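PDB 3TX6: putative branched-chain amino acid transport system substrate-binding protein from Rhodopseudomonas palustris, which probably binds p-coumaric acid and related aromatic acids in the periplasm for an ABC transporter, and here holds 3-(4-hydroxy-phenyl)pyruvic acid. Local coordinates for residues E91-H96 with A109-A114; I119-K124 with D345-L350; V125-M130 with E160-K165; S245-D250 with A328-Y333. One frame throughout, in Å; residues are numbered along the deposited sequence.

Interaction 1. Residues E91-H96 with A109-A114; sequences EAQVPH and AKWSVA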
loop_
_atom_site.group_PDB
_atom_site.type_symbol
_atom_site.label_atom_id
_atom_site.label_comp_id
_atom_site.label_asym_id
_atom_site.label_seq_id
_atom_site.Cartn_x
_atom_site.Cartn_y
_atom_site.Cartn_z
ATOM N N GLU A 91 21.871 -1.326 2.354
ATOM C CA GLU A 91 23.300 -0.973 2.356
ATOM C C GLU A 91 23.751 -0.471 3.732
ATOM O O GLU A 91 24.812 -0.883 4.240
ATOM C CB GLU A 91 23.534 0.086 1.279
ATOM C CG GLU A 91 25.010 0.316 0.975
ATOM C CD GLU A 91 25.712 1.351 1.801
ATOM O OE1 GLU A 91 25.075 1.981 2.662
ATOM O OE2 GLU A 91 26.935 1.539 1.584
ATOM N N ALA A 92 22.886 0.322 4.375
ATOM C CA ALA A 92 23.186 0.910 5.667
ATOM C C ALA A 92 22.893 -0.071 6.846
ATOM O O ALA A 92 23.264 0.200 7.997
ATOM C CB ALA A 92 22.400 2.201 5.876
ATOM N N GLN A 93 22.165 -1.136 6.561
ATOM C CA GLN A 93 21.760 -2.124 7.552
ATOM C C GLN A 93 20.809 -1.572 8.607
ATOM O O GLN A 93 21.059 -1.651 9.817
ATOM C CB GLN A 93 23.006 -2.802 8.187
ATOM C CG GLN A 93 23.985 -3.346 7.144
ATOM C CD GLN A 93 25.122 -4.051 7.826
ATOM O OE1 GLN A 93 26.119 -3.416 8.275
ATOM N NE2 GLN A 93 24.981 -5.343 7.957
ATOM N N VAL A 94 19.737 -0.978 8.114
ATOM C CA VAL A 94 18.711 -0.376 8.935
ATOM C C VAL A 94 17.350 -0.987 8.542
ATOM O O VAL A 94 17.021 -1.059 7.386
ATOM C CB VAL A 94 18.668 1.148 8.740
ATOM C CG1 VAL A 94 17.551 1.769 9.626
ATOM C CG2 VAL A 94 20.032 1.768 9.046
ATOM N N PRO A 95 16.544 -1.397 9.545
ATOM C CA PRO A 95 15.212 -1.895 9.221
ATOM C C PRO A 95 14.417 -0.876 8.430
ATOM O O PRO A 95 14.361 0.314 8.784
ATOM C CB PRO A 95 14.576 -2.146 10.587
ATOM C CG PRO A 95 15.773 -2.448 11.479
ATOM C CD PRO A 95 16.858 -1.551 10.978
ATOM N N HIS A 96 13.741 -1.374 7.406
ATOM C CA HIS A 96 12.914 -0.564 6.529
ATOM C C HIS A 96 11.534 -1.130 6.460
ATOM O O HIS A 96 11.346 -2.300 6.095
ATOM C CB HIS A 96 13.566 -0.564 5.130
ATOM C CG HIS A 96 12.682 0.004 4.063
ATOM N ND1 HIS A 96 12.622 -0.519 2.800
ATOM C CD2 HIS A 96 11.802 1.097 4.088
ATOM C CE1 HIS A 96 11.734 0.195 2.081
ATOM N NE2 HIS A 96 11.226 1.176 2.867
ATOM N N ALA A 109 15.606 -8.186 0.701
ATOM C CA ALA A 109 14.804 -8.894 1.707
ATOM C C ALA A 109 15.357 -8.829 3.106
ATOM O O ALA A 109 14.591 -8.929 4.059
ATOM C CB ALA A 109 14.581 -10.359 1.347
ATOM N N LYS A 110 16.666 -8.706 3.268
ATOM C CA LYS A 110 17.203 -8.795 4.618
ATOM C C LYS A 110 16.677 -7.682 5.510
ATOM O O LYS A 110 16.283 -7.950 6.610
ATOM C CB LYS A 110 18.719 -8.778 4.609
ATOM C CG LYS A 110 19.301 -8.996 5.997
ATOM C CD LYS A 110 20.794 -9.251 5.990
ATOM C CE LYS A 110 21.353 -9.302 7.421
ATOM N NZ LYS A 110 22.797 -9.655 7.588
ATOM N N TRP A 111 16.670 -6.440 5.016
ATOM C CA TRP A 111 16.320 -5.282 5.859
ATOM C C TRP A 111 14.967 -4.677 5.592
ATOM O O TRP A 111 14.554 -3.840 6.363
ATOM C CB TRP A 111 17.414 -4.237 5.813
ATOM C CG TRP A 111 18.672 -4.734 6.438
ATOM C CD1 TRP A 111 19.776 -5.278 5.797
ATOM C CD2 TRP A 111 18.967 -4.778 7.854
ATOM N NE1 TRP A 111 20.716 -5.623 6.729
ATOM C CE2 TRP A 111 20.267 -5.390 7.986
ATOM C CE3 TRP A 111 18.275 -4.410 8.995
ATOM C CZ2 TRP A 111 20.872 -5.572 9.227
ATOM C CZ3 TRP A 111 18.889 -4.592 10.248
ATOM C CH2 TRP A 111 20.159 -5.187 10.353
ATOM N N SER A 112 14.246 -5.117 4.539
ATOM C CA SER A 112 12.941 -4.545 4.193
ATOM C C SER A 112 11.800 -5.528 4.415
ATOM O O SER A 112 11.893 -6.688 4.061
ATOM C CB SER A 112 12.880 -4.101 2.720
ATOM O OG SER A 112 13.802 -3.048 2.447
ATOM N N VAL A 113 10.733 -4.992 5.002
ATOM C CA VAL A 113 9.421 -5.605 4.993
ATOM C C VAL A 113 8.442 -4.592 4.381
ATOM O O VAL A 113 8.765 -3.415 4.257
ATOM C CB VAL A 113 8.947 -6.003 6.400
ATOM C CG1 VAL A 113 9.845 -7.102 6.975
ATOM C CG2 VAL A 113 8.833 -4.822 7.362
ATOM N N ALA A 114 7.238 -5.050 4.062
ATOM C CA ALA A 114 6.216 -4.182 3.447
ATOM C C ALA A 114 4.883 -4.218 4.190
ATOM O O ALA A 114 4.408 -5.276 4.538
ATOM C CB ALA A 114 6.026 -4.525 1.993
HETATM O O HOH W 1 23.363 -6.750 6.329
#
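Trp111 lies against the chain at Gln93 to Pro95, just where two parallel strands begin to pair. These strands, 96-98 and 112-114, are neighbours in the first sheet of a two-lobed periplasmic binding protein, and 112-114 is an outermost strand. The Trp111 side chain starts with CB, 3.6 Å from Val94 O. With CG anti to the carbonyl carbon (chi1 -66°), the indole swings back over the end of helix 79-92. Gln93 leaves that helix with positive phi, and this turns its backbone onto the ring. Its CA makes a CH-pi contact 3.7 Å from the centroid of the Trp111 five-membered ring, only 16° off the normal. Farther out, Trp111 CZ2 meets Gln93 CB at 3.6 Å. CZ3 on the other side of the six-membered ring touches Pro95 CD at 3.7 Å, and CH2 faces Gln93 O. At the indole edge, NE1 donates a hydrogen bond to water 1 at 2.9 Å, in the ring plane. The same water accepts from Gln93 NE2, so both sides of the contact share it. Beyond the ring the backbones take over. His96 N donates to Trp111 O at 2.8 Å, and Val113 N donates to His96 O at 3.0 Å. The His96 and Ser112 side chains leave the bridge on the same face of the sheet, toward helix 79-92. CG of His96 is anti to its backbone N (chi1 169°), which brings the ring edge to the serine. NE2 of the ring is hydrogen-bonded to Gly75 O, while ND1 lies 2.8 Å from Ser112 OG, which sits near the ring plane.

Interaction 2. Residues I119-K124 with D345-L350; sequences IPIMGK and DRSRIL. With SO4 (sulfate ion), chain B.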
loop_
_atom_site.group_PDB
_atom_site.type_symbol
_atom_site.label_atom_id
_atom_site.label_comp_id
_atom_site.label_asym_id
_atom_site.label_seq_id
_atom_site.Cartn_x
_atom_site.Cartn_y
_atom_site.Cartn_z
ATOM N N ILE A 119 0.821 -7.838 -4.257
ATOM C CA ILE A 119 -0.013 -7.890 -5.440
ATOM C C ILE A 119 -0.763 -9.220 -5.616
ATOM O O ILE A 119 -1.936 -9.161 -5.919
ATOM C CB ILE A 119 0.770 -7.484 -6.696
ATOM C CG1 ILE A 119 0.777 -5.961 -6.896
ATOM C CG2 ILE A 119 0.214 -8.122 -7.984
ATOM C CD1 ILE A 119 1.366 -5.181 -5.760
ATOM N N PRO A 120 -0.128 -10.396 -5.367
ATOM C CA PRO A 120 -0.900 -11.637 -5.623
ATOM C C PRO A 120 -2.103 -11.819 -4.733
ATOM O O PRO A 120 -3.072 -12.426 -5.178
ATOM C CB PRO A 120 0.145 -12.749 -5.481
ATOM C CG PRO A 120 1.404 -12.055 -5.936
ATOM C CD PRO A 120 1.312 -10.667 -5.334
ATOM N N ILE A 121 -2.081 -11.297 -3.508
ATOM C CA ILE A 121 -3.242 -11.396 -2.645
ATOM C C ILE A 121 -4.375 -10.541 -3.215
ATOM O O ILE A 121 -5.541 -10.958 -3.255
ATOM C CB ILE A 121 -2.905 -11.053 -1.166
ATOM C CG1 ILE A 121 -2.020 -12.149 -0.505
ATOM C CG2 ILE A 121 -4.160 -10.709 -0.366
ATOM C CD1 ILE A 121 -1.608 -11.871 0.959
HETATM N N MSE A 122 -4.036 -9.368 -3.729
HETATM C CA MSE A 122 -5.032 -8.465 -4.283
HETATM C C MSE A 122 -5.533 -8.935 -5.631
HETATM O O MSE A 122 -6.740 -8.884 -5.911
HETATM C CB MSE A 122 -4.480 -7.014 -4.252
HETATM C CG MSE A 122 -4.070 -6.570 -2.820
HETATM SE SE MSE A 122 -5.363 -7.012 -1.476
HETATM C CE MSE A 122 -5.746 -5.246 -0.722
ATOM N N GLY A 123 -4.630 -9.422 -6.473
ATOM C CA GLY A 123 -5.053 -10.012 -7.710
ATOM C C GLY A 123 -6.047 -11.157 -7.498
ATOM O O GLY A 123 -7.127 -11.201 -8.137
ATOM N N LYS A 124 -5.750 -12.068 -6.565
ATOM C CA LYS A 124 -6.625 -13.235 -6.363
ATOM C C LYS A 124 -8.041 -12.824 -6.030
ATOM O O LYS A 124 -8.983 -13.422 -6.566
ATOM C CB LYS A 124 -6.071 -14.139 -5.261
ATOM C CG LYS A 124 -6.820 -15.470 -5.092
ATOM C CD LYS A 124 -6.104 -16.405 -4.088
ATOM C CE LYS A 124 -6.849 -17.730 -3.862
ATOM N NZ LYS A 124 -6.150 -18.691 -2.934
ATOM N N ASP A 345 -5.470 -13.879 4.027
ATOM C CA ASP A 345 -6.825 -13.424 3.688
ATOM C C ASP A 345 -7.428 -12.377 4.606
ATOM O O ASP A 345 -8.319 -11.633 4.172
ATOM C CB ASP A 345 -7.799 -14.627 3.636
ATOM C CG ASP A 345 -7.619 -15.457 2.395
ATOM O OD1 ASP A 345 -6.715 -15.154 1.587
ATOM O OD2 ASP A 345 -8.403 -16.417 2.199
ATOM N N ARG A 346 -6.970 -12.305 5.847
ATOM C CA ARG A 346 -7.436 -11.280 6.757
ATOM C C ARG A 346 -7.013 -9.866 6.299
ATOM O O ARG A 346 -7.527 -8.904 6.854
ATOM C CB ARG A 346 -6.970 -11.568 8.200
ATOM C CG ARG A 346 -7.573 -12.859 8.824
ATOM C CD ARG A 346 -6.889 -13.225 10.123
ATOM N NE ARG A 346 -5.522 -13.672 9.899
ATOM C CZ ARG A 346 -4.681 -14.040 10.861
ATOM N NH1 ARG A 346 -3.462 -14.426 10.524
ATOM N NH2 ARG A 346 -5.051 -14.053 12.140
ATOM N N SER A 347 -6.128 -9.757 5.296
ATOM C CA SER A 347 -5.599 -8.483 4.857
ATOM C C SER A 347 -6.339 -7.847 3.708
ATOM O O SER A 347 -5.925 -6.808 3.226
ATOM C CB SER A 347 -4.131 -8.572 4.455
ATOM O OG SER A 347 -3.923 -9.289 3.212
ATOM N N ARG A 348 -7.432 -8.434 3.257
ATOM C CA ARG A 348 -8.176 -7.817 2.183
ATOM C C ARG A 348 -9.667 -8.054 2.193
ATOM O O ARG A 348 -10.160 -9.045 2.673
ATOM C CB ARG A 348 -7.636 -8.234 0.845
ATOM C CG ARG A 348 -8.144 -9.555 0.296
ATOM C CD ARG A 348 -7.710 -10.793 1.049
ATOM N NE ARG A 348 -8.338 -11.960 0.450
ATOM C CZ ARG A 348 -9.601 -12.345 0.607
ATOM N NH1 ARG A 348 -10.441 -11.722 1.415
ATOM N NH2 ARG A 348 -9.999 -13.437 0.002
ATOM N N ILE A 349 -10.338 -7.079 1.626
ATOM C CA ILE A 349 -11.762 -7.160 1.351
ATOM C C ILE A 349 -11.944 -6.679 -0.048
ATOM O O ILE A 349 -11.022 -6.113 -0.659
ATOM C CB ILE A 349 -12.605 -6.311 2.314
ATOM C CG1 ILE A 349 -12.276 -4.789 2.183
ATOM C CG2 ILE A 349 -12.414 -6.780 3.749
ATOM C CD1 ILE A 349 -13.175 -3.917 3.037
ATOM N N LEU A 350 -13.143 -6.868 -0.565
ATOM C CA LEU A 350 -13.449 -6.404 -1.886
ATOM C C LEU A 350 -14.506 -5.315 -1.745
ATOM O O LEU A 350 -15.521 -5.478 -1.025
ATOM C CB LEU A 350 -14.015 -7.552 -2.715
ATOM C CG LEU A 350 -14.269 -7.261 -4.218
ATOM C CD1 LEU A 350 -13.018 -6.914 -5.029
ATOM C CD2 LEU A 350 -14.981 -8.451 -4.872
HETATM S S SO4 B . -13.540 -13.625 0.926
HETATM O O1 SO4 B . -13.436 -13.964 -0.522
HETATM O O2 SO4 B . -13.505 -12.149 1.124
HETATM O O3 SO4 B . -14.818 -14.159 1.463
HETATM O O4 SO4 B . -12.422 -14.264 1.660
HETATM O O HOH W 2 -6.697 -13.041 -1.728
HETATM O O HOH W 3 -6.217 -17.197 -0.804
#
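The side chains of Met122, a selenomethionine, and Arg348 run antiparallel alongside one another, with SE of Met122 3.5 Å from CB of Arg348. Ile121, one residue back on helix 119-130, crosses the outer part of the same arginine at a slant. Its CG2 branch touches Arg348 CD at 3.8 Å and also faces Ser347 OG, which is hydrogen-bonded to Asp344 O. The arginine chain starts with CG between its own backbone N and carbonyl carbon (chi1 84°). It bends again at chi2 and then extends past Ile121 to the sulfate. Its guanidinium is met from two directions. The sulfate, probably from the crystallisation liquor, lies at the edge, with NH1 3.1 Å from its O2 and NH2 3.1 Å from its O4. The carboxylate of Asp345 lies over one face. NE of Arg348 is 3.8 Å from OD1 of Asp345, a long pairing of charges with no N-H aimed at the oxygen. NE instead donates to water 2 at 2.9 Å, and that water donates to Ile121 O. The apolar stem of Arg348 thus packs on helix 119-130, just before strand 349-354 begins, while its head meets anions and water. The two negative groups probably offset its charge.

Interaction 3. Residues V125-M130 with E160-K165; sequences VLYEHM and EAMGLK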
loop_
_atom_site.group_PDB
_atom_site.type_symbol
_atom_site.label_atom_id
_atom_site.label_comp_id
_atom_site.label_asym_id
_atom_site.label_seq_id
_atom_site.Cartn_x
_atom_site.Cartn_y
_atom_site.Cartn_z
ATOM N N VAL A 125 -8.212 -11.810 -5.174
ATOM C CA VAL A 125 -9.561 -11.408 -4.776
ATOM C C VAL A 125 -10.303 -10.826 -5.979
ATOM O O VAL A 125 -11.505 -11.033 -6.163
ATOM C CB VAL A 125 -9.607 -10.535 -3.477
ATOM C CG1 VAL A 125 -9.318 -9.040 -3.716
ATOM C CG2 VAL A 125 -10.935 -10.707 -2.785
ATOM N N LEU A 126 -9.614 -10.117 -6.838
ATOM C CA LEU A 126 -10.240 -9.560 -8.035
ATOM C C LEU A 126 -10.578 -10.630 -9.055
ATOM O O LEU A 126 -11.682 -10.638 -9.613
ATOM C CB LEU A 126 -9.331 -8.534 -8.686
ATOM C CG LEU A 126 -8.976 -7.268 -7.862
ATOM C CD1 LEU A 126 -7.923 -6.436 -8.619
ATOM C CD2 LEU A 126 -10.225 -6.446 -7.553
ATOM N N TYR A 127 -9.637 -11.531 -9.311
ATOM C CA TYR A 127 -9.869 -12.585 -10.308
ATOM C C TYR A 127 -10.965 -13.572 -9.842
ATOM O O TYR A 127 -11.716 -14.089 -10.664
ATOM C CB TYR A 127 -8.597 -13.352 -10.692
ATOM C CG TYR A 127 -7.349 -12.495 -10.887
ATOM C CD1 TYR A 127 -7.434 -11.244 -11.456
ATOM C CD2 TYR A 127 -6.083 -12.948 -10.502
ATOM C CE1 TYR A 127 -6.323 -10.439 -11.584
ATOM C CE2 TYR A 127 -4.959 -12.150 -10.651
ATOM C CZ TYR A 127 -5.095 -10.891 -11.177
ATOM O OH TYR A 127 -4.015 -10.038 -11.336
ATOM N N GLU A 128 -11.023 -13.856 -8.555
ATOM C CA GLU A 128 -12.068 -14.719 -8.005
ATOM C C GLU A 128 -13.421 -14.145 -8.337
ATOM O O GLU A 128 -14.316 -14.865 -8.751
ATOM C CB GLU A 128 -11.945 -14.926 -6.491
ATOM C CG GLU A 128 -10.846 -15.914 -6.096
ATOM C CD GLU A 128 -10.611 -16.022 -4.585
ATOM O OE1 GLU A 128 -11.104 -15.147 -3.829
ATOM O OE2 GLU A 128 -9.926 -16.996 -4.154
ATOM N N HIS A 129 -13.577 -12.838 -8.095
ATOM C CA HIS A 129 -14.800 -12.159 -8.442
ATOM C C HIS A 129 -15.102 -12.212 -9.902
ATOM O O HIS A 129 -16.269 -12.476 -10.281
ATOM C CB HIS A 129 -14.756 -10.726 -7.961
ATOM C CG HIS A 129 -16.030 -9.997 -8.163
ATOM N ND1 HIS A 129 -16.327 -9.357 -9.312
ATOM C CD2 HIS A 129 -17.122 -9.829 -7.309
ATOM C CE1 HIS A 129 -17.572 -8.811 -9.193
ATOM N NE2 HIS A 129 -18.027 -9.072 -7.955
HETATM N N MSE A 130 -14.096 -11.971 -10.746
HETATM C CA MSE A 130 -14.272 -12.072 -12.200
HETATM C C MSE A 130 -14.898 -13.419 -12.530
HETATM O O MSE A 130 -15.901 -13.475 -13.220
HETATM C CB MSE A 130 -12.938 -11.845 -12.932
HETATM C CG MSE A 130 -12.359 -10.410 -12.857
HETATM SE SE MSE A 130 -10.652 -10.392 -13.859
HETATM C CE MSE A 130 -10.050 -8.626 -13.156
ATOM N N GLU A 160 -4.621 -15.839 -15.629
ATOM C CA GLU A 160 -4.825 -16.823 -16.684
ATOM C C GLU A 160 -5.073 -18.170 -16.121
ATOM O O GLU A 160 -5.888 -18.884 -16.658
ATOM C CB GLU A 160 -3.629 -16.946 -17.607
ATOM C CG GLU A 160 -3.409 -15.794 -18.557
ATOM C CD GLU A 160 -2.220 -16.041 -19.503
ATOM O OE1 GLU A 160 -1.393 -16.963 -19.259
ATOM O OE2 GLU A 160 -2.110 -15.318 -20.497
ATOM N N ALA A 161 -4.339 -18.555 -15.076
ATOM C CA ALA A 161 -4.524 -19.892 -14.492
ATOM C C ALA A 161 -5.934 -20.059 -13.831
ATOM O O ALA A 161 -6.354 -21.193 -13.550
ATOM C CB ALA A 161 -3.421 -20.200 -13.485
HETATM N N MSE A 162 -6.661 -18.955 -13.611
HETATM C CA MSE A 162 -8.015 -19.005 -13.072
HETATM C C MSE A 162 -9.089 -18.986 -14.138
HETATM O O MSE A 162 -10.279 -19.051 -13.821
HETATM C CB MSE A 162 -8.212 -17.934 -12.015
HETATM C CG MSE A 162 -7.404 -18.315 -10.763
HETATM SE SE MSE A 162 -7.176 -16.739 -9.630
HETATM C CE MSE A 162 -9.122 -16.691 -9.544
ATOM N N GLY A 163 -8.691 -18.986 -15.404
ATOM C CA GLY A 163 -9.628 -19.009 -16.516
ATOM C C GLY A 163 -9.833 -17.672 -17.193
ATOM O O GLY A 163 -10.872 -17.425 -17.786
ATOM N N LEU A 164 -8.838 -16.803 -17.119
ATOM C CA LEU A 164 -8.923 -15.512 -17.783
ATOM C C LEU A 164 -8.034 -15.568 -19.028
ATOM O O LEU A 164 -6.947 -16.139 -19.015
ATOM C CB LEU A 164 -8.493 -14.386 -16.823
ATOM C CG LEU A 164 -9.321 -14.182 -15.564
ATOM C CD1 LEU A 164 -8.572 -13.249 -14.615
ATOM C CD2 LEU A 164 -10.697 -13.587 -15.926
ATOM N N LYS A 165 -8.519 -14.992 -20.122
ATOM C CA LYS A 165 -7.737 -14.840 -21.351
ATOM C C LYS A 165 -7.449 -13.363 -21.531
ATOM O O LYS A 165 -8.373 -12.555 -21.622
ATOM C CB LYS A 165 -8.513 -15.358 -22.573
ATOM C CG LYS A 165 -7.708 -15.377 -23.881
ATOM C CD LYS A 165 -8.565 -15.799 -25.086
ATOM C CE LYS A 165 -7.826 -15.648 -26.422
ATOM N NZ LYS A 165 -8.767 -15.305 -27.521
#
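Met162, a selenomethionine, reaches the edge of the Tyr127 ring in a Met-aromatic contact. It does so from a Schellman motif that ends helix 146-161 beside helix 119-130. SE of Met162 is 5.3 Å from the centroid of the Tyr127 ring, 85° off its normal. The Met162 chain is bent at its last torsion (chi3 60°), which carries CE in against the helix backbone. There CE meets Tyr127 CB at 3.6 Å and Glu128 N at 3.6 Å. Leu164 packs beside Met162. Its CD1 lies obliquely to the ring, 3.9 Å from Tyr127 CD1. Met130, also selenomethionine, has two conformers, so its approach to Leu164 is doubtful in detail. In one of them the Leu164 side chain lies across it. Gly163 turns the chain between Met162 and Leu164. It has positive phi (102°), and its N donates a hydrogen bond back to Glu160 O at 3.1 Å. The chain thereby leaves the helix for strand 165-172, with both flanking side chains directed at helix 119-130. Gly163 O is held by Lys131 NZ, just past that helix. Trp151 and Leu155 of helix 146-161 also pack on Tyr127, and its OH is hydrogen-bonded to Asp154 OD2.

Interaction 4. Residues S245-D250 with A328-Y333; sequences SGPVMD and ASQGVY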
loop_
_atom_site.group_PDB
_atom_site.type_symbol
_atom_site.label_atom_id
_atom_site.label_comp_id
_atom_site.label_asym_id
_atom_site.label_seq_id
_atom_site.Cartn_x
_atom_site.Cartn_y
_atom_site.Cartn_z
ATOM N N SER A 245 -9.062 -3.861 -1.542
ATOM C CA SER A 245 -8.801 -2.910 -0.470
ATOM C C SER A 245 -8.356 -3.646 0.748
ATOM O O SER A 245 -8.752 -4.765 0.979
ATOM C CB SER A 245 -10.098 -2.198 -0.130
ATOM O OG SER A 245 -9.957 -1.281 0.874
ATOM N N GLY A 246 -7.546 -2.988 1.550
ATOM C CA GLY A 246 -7.370 -3.409 2.911
ATOM C C GLY A 246 -8.671 -3.253 3.686
ATOM O O GLY A 246 -9.538 -2.457 3.319
ATOM N N PRO A 247 -8.801 -3.993 4.785
ATOM C CA PRO A 247 -10.019 -4.011 5.605
ATOM C C PRO A 247 -10.275 -2.724 6.358
ATOM O O PRO A 247 -11.367 -2.514 6.900
ATOM C CB PRO A 247 -9.812 -5.207 6.526
ATOM C CG PRO A 247 -8.341 -5.437 6.554
ATOM C CD PRO A 247 -7.841 -5.040 5.199
ATOM N N VAL A 248 -9.267 -1.861 6.439
ATOM C CA VAL A 248 -9.427 -0.568 7.123
ATOM C C VAL A 248 -10.506 0.269 6.487
ATOM O O VAL A 248 -11.022 1.192 7.106
ATOM C CB VAL A 248 -8.094 0.276 7.129
ATOM C CG1 VAL A 248 -7.767 0.868 5.737
ATOM C CG2 VAL A 248 -8.141 1.330 8.248
HETATM N N MSE A 249 -10.847 -0.027 5.253
HETATM C CA MSE A 249 -11.872 0.763 4.616
HETATM C C MSE A 249 -13.245 0.467 5.194
HETATM O O MSE A 249 -14.160 1.299 5.050
HETATM C CB MSE A 249 -11.866 0.566 3.116
HETATM C CG MSE A 249 -10.633 1.182 2.466
HETATM SE SE MSE A 249 -10.516 3.140 2.604
HETATM C CE MSE A 249 -11.814 3.520 1.175
ATOM N N ASP A 250 -13.418 -0.668 5.872
ATOM C CA ASP A 250 -14.718 -0.965 6.523
ATOM C C ASP A 250 -14.592 -1.778 7.801
ATOM O O ASP A 250 -15.015 -2.921 7.835
ATOM C CB ASP A 250 -15.625 -1.680 5.505
ATOM C CG ASP A 250 -17.049 -1.887 5.991
ATOM O OD1 ASP A 250 -17.474 -1.249 6.952
ATOM O OD2 ASP A 250 -17.749 -2.730 5.379
ATOM N N ALA A 328 -2.930 -5.398 12.981
ATOM C CA ALA A 328 -2.951 -3.985 12.529
ATOM C C ALA A 328 -4.225 -3.729 11.745
ATOM O O ALA A 328 -5.052 -4.639 11.557
ATOM C CB ALA A 328 -1.696 -3.648 11.705
ATOM N N SER A 329 -4.427 -2.493 11.321
ATOM C CA SER A 329 -5.697 -2.150 10.654
ATOM C C SER A 329 -5.863 -2.833 9.297
ATOM O O SER A 329 -6.996 -3.127 8.863
ATOM C CB SER A 329 -5.866 -0.634 10.508
ATOM O OG SER A 329 -4.980 -0.117 9.566
ATOM N N GLN A 330 -4.741 -3.131 8.627
ATOM C CA GLN A 330 -4.789 -3.692 7.268
ATOM C C GLN A 330 -4.594 -5.208 7.170
ATOM O O GLN A 330 -4.675 -5.755 6.072
ATOM C CB GLN A 330 -3.754 -2.967 6.393
ATOM C CG GLN A 330 -4.089 -1.493 6.188
ATOM C CD GLN A 330 -5.184 -1.310 5.151
ATOM O OE1 GLN A 330 -6.258 -1.927 5.288
ATOM N NE2 GLN A 330 -4.943 -0.508 4.093
ATOM N N GLY A 331 -4.297 -5.856 8.296
ATOM C CA GLY A 331 -3.989 -7.267 8.272
ATOM C C GLY A 331 -3.344 -7.744 9.548
ATOM O O GLY A 331 -3.140 -6.932 10.479
ATOM N N VAL A 332 -2.986 -9.035 9.549
ATOM C CA VAL A 332 -2.319 -9.655 10.679
ATOM C C VAL A 332 -0.998 -10.137 10.093
ATOM O O VAL A 332 -0.991 -11.025 9.227
ATOM C CB VAL A 332 -3.128 -10.793 11.307
ATOM C CG1 VAL A 332 -2.330 -11.407 12.451
ATOM C CG2 VAL A 332 -4.539 -10.265 11.717
ATOM N N TYR A 333 0.099 -9.549 10.560
ATOM C CA TYR A 333 1.413 -9.736 9.940
ATOM C C TYR A 333 2.229 -10.832 10.646
ATOM O O TYR A 333 2.381 -10.807 11.861
ATOM C CB TYR A 333 2.212 -8.439 10.005
ATOM C CG TYR A 333 1.670 -7.337 9.102
ATOM C CD1 TYR A 333 0.644 -6.507 9.518
ATOM C CD2 TYR A 333 2.155 -7.156 7.809
ATOM C CE1 TYR A 333 0.116 -5.524 8.687
ATOM C CE2 TYR A 333 1.627 -6.171 6.962
ATOM C CZ TYR A 333 0.609 -5.345 7.418
ATOM O OH TYR A 333 0.064 -4.373 6.614
#
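Ser329 packs against Val248 with CB and OG, and OG is 3.7 Å from Val248 CG2. The hydroxyl has its polar partner in Asp289 OD1, so its contact with Val248 is van der Waals. Ser329 O faces the proline ring, 3.5 Å from Pro247 CG. Gln330 comes next and has the largest share of any residue. Its CG is anti to the carbonyl carbon, and a bend at chi2 (-78°) folds the amide back over Gly246. OE1 accepts from Val248 N at 3.2 Å. The bond is fairly straight at hydrogen (161°), though the donor is tilted 33° out of the carbonyl plane. Because Gly246 has no side chain, OE1 can lie 3.0 Å from Gly246 CA. OE1 also meets Val248 CG1 at 3.2 Å, a close fit. Ser329 and Gln330 have the backbone angles of a type I turn and form the tip of the hairpin 326-333. The hairpin meets a 3-10 turn that follows strand 242-245 of the second lobe. The centre of the contact lies about 11 Å from the centre of the chain, consistent with crossings between the lobes of a type I periplasmic binding protein. The NE2 end of Gln330 makes a weak hydrogen bond to Gln282 OE1. Gln330 O sits 3.4 Å from Pro247 CD. Gly331 then closes the hairpin, its O accepting from Ala328 N at 2.9 Å.

How the interactions relate
Interaction 1 lies in the first sheet, at strands 96-98 and 112-114. The chain then leaves that sheet and enters helix 119-130, which serves both interactions 2 and 3, whose centres are 13 Å apart. Interactions 3 and 4 both fall within the loop closed by interaction 2. Interactions 2 and 4 are the nearest pair, with centres 10 Å apart, and strands 242-245 and 349-354 of the second sheet join them. Interactions 1 and 3 are farthest apart, at 33 Å, one in each lobe. Interaction 4 also touches interaction 1 through Tyr333 and Ala114. This is consistent with a place between the lobes, close to the bound aromatic acid, where the family would probably have its hinge.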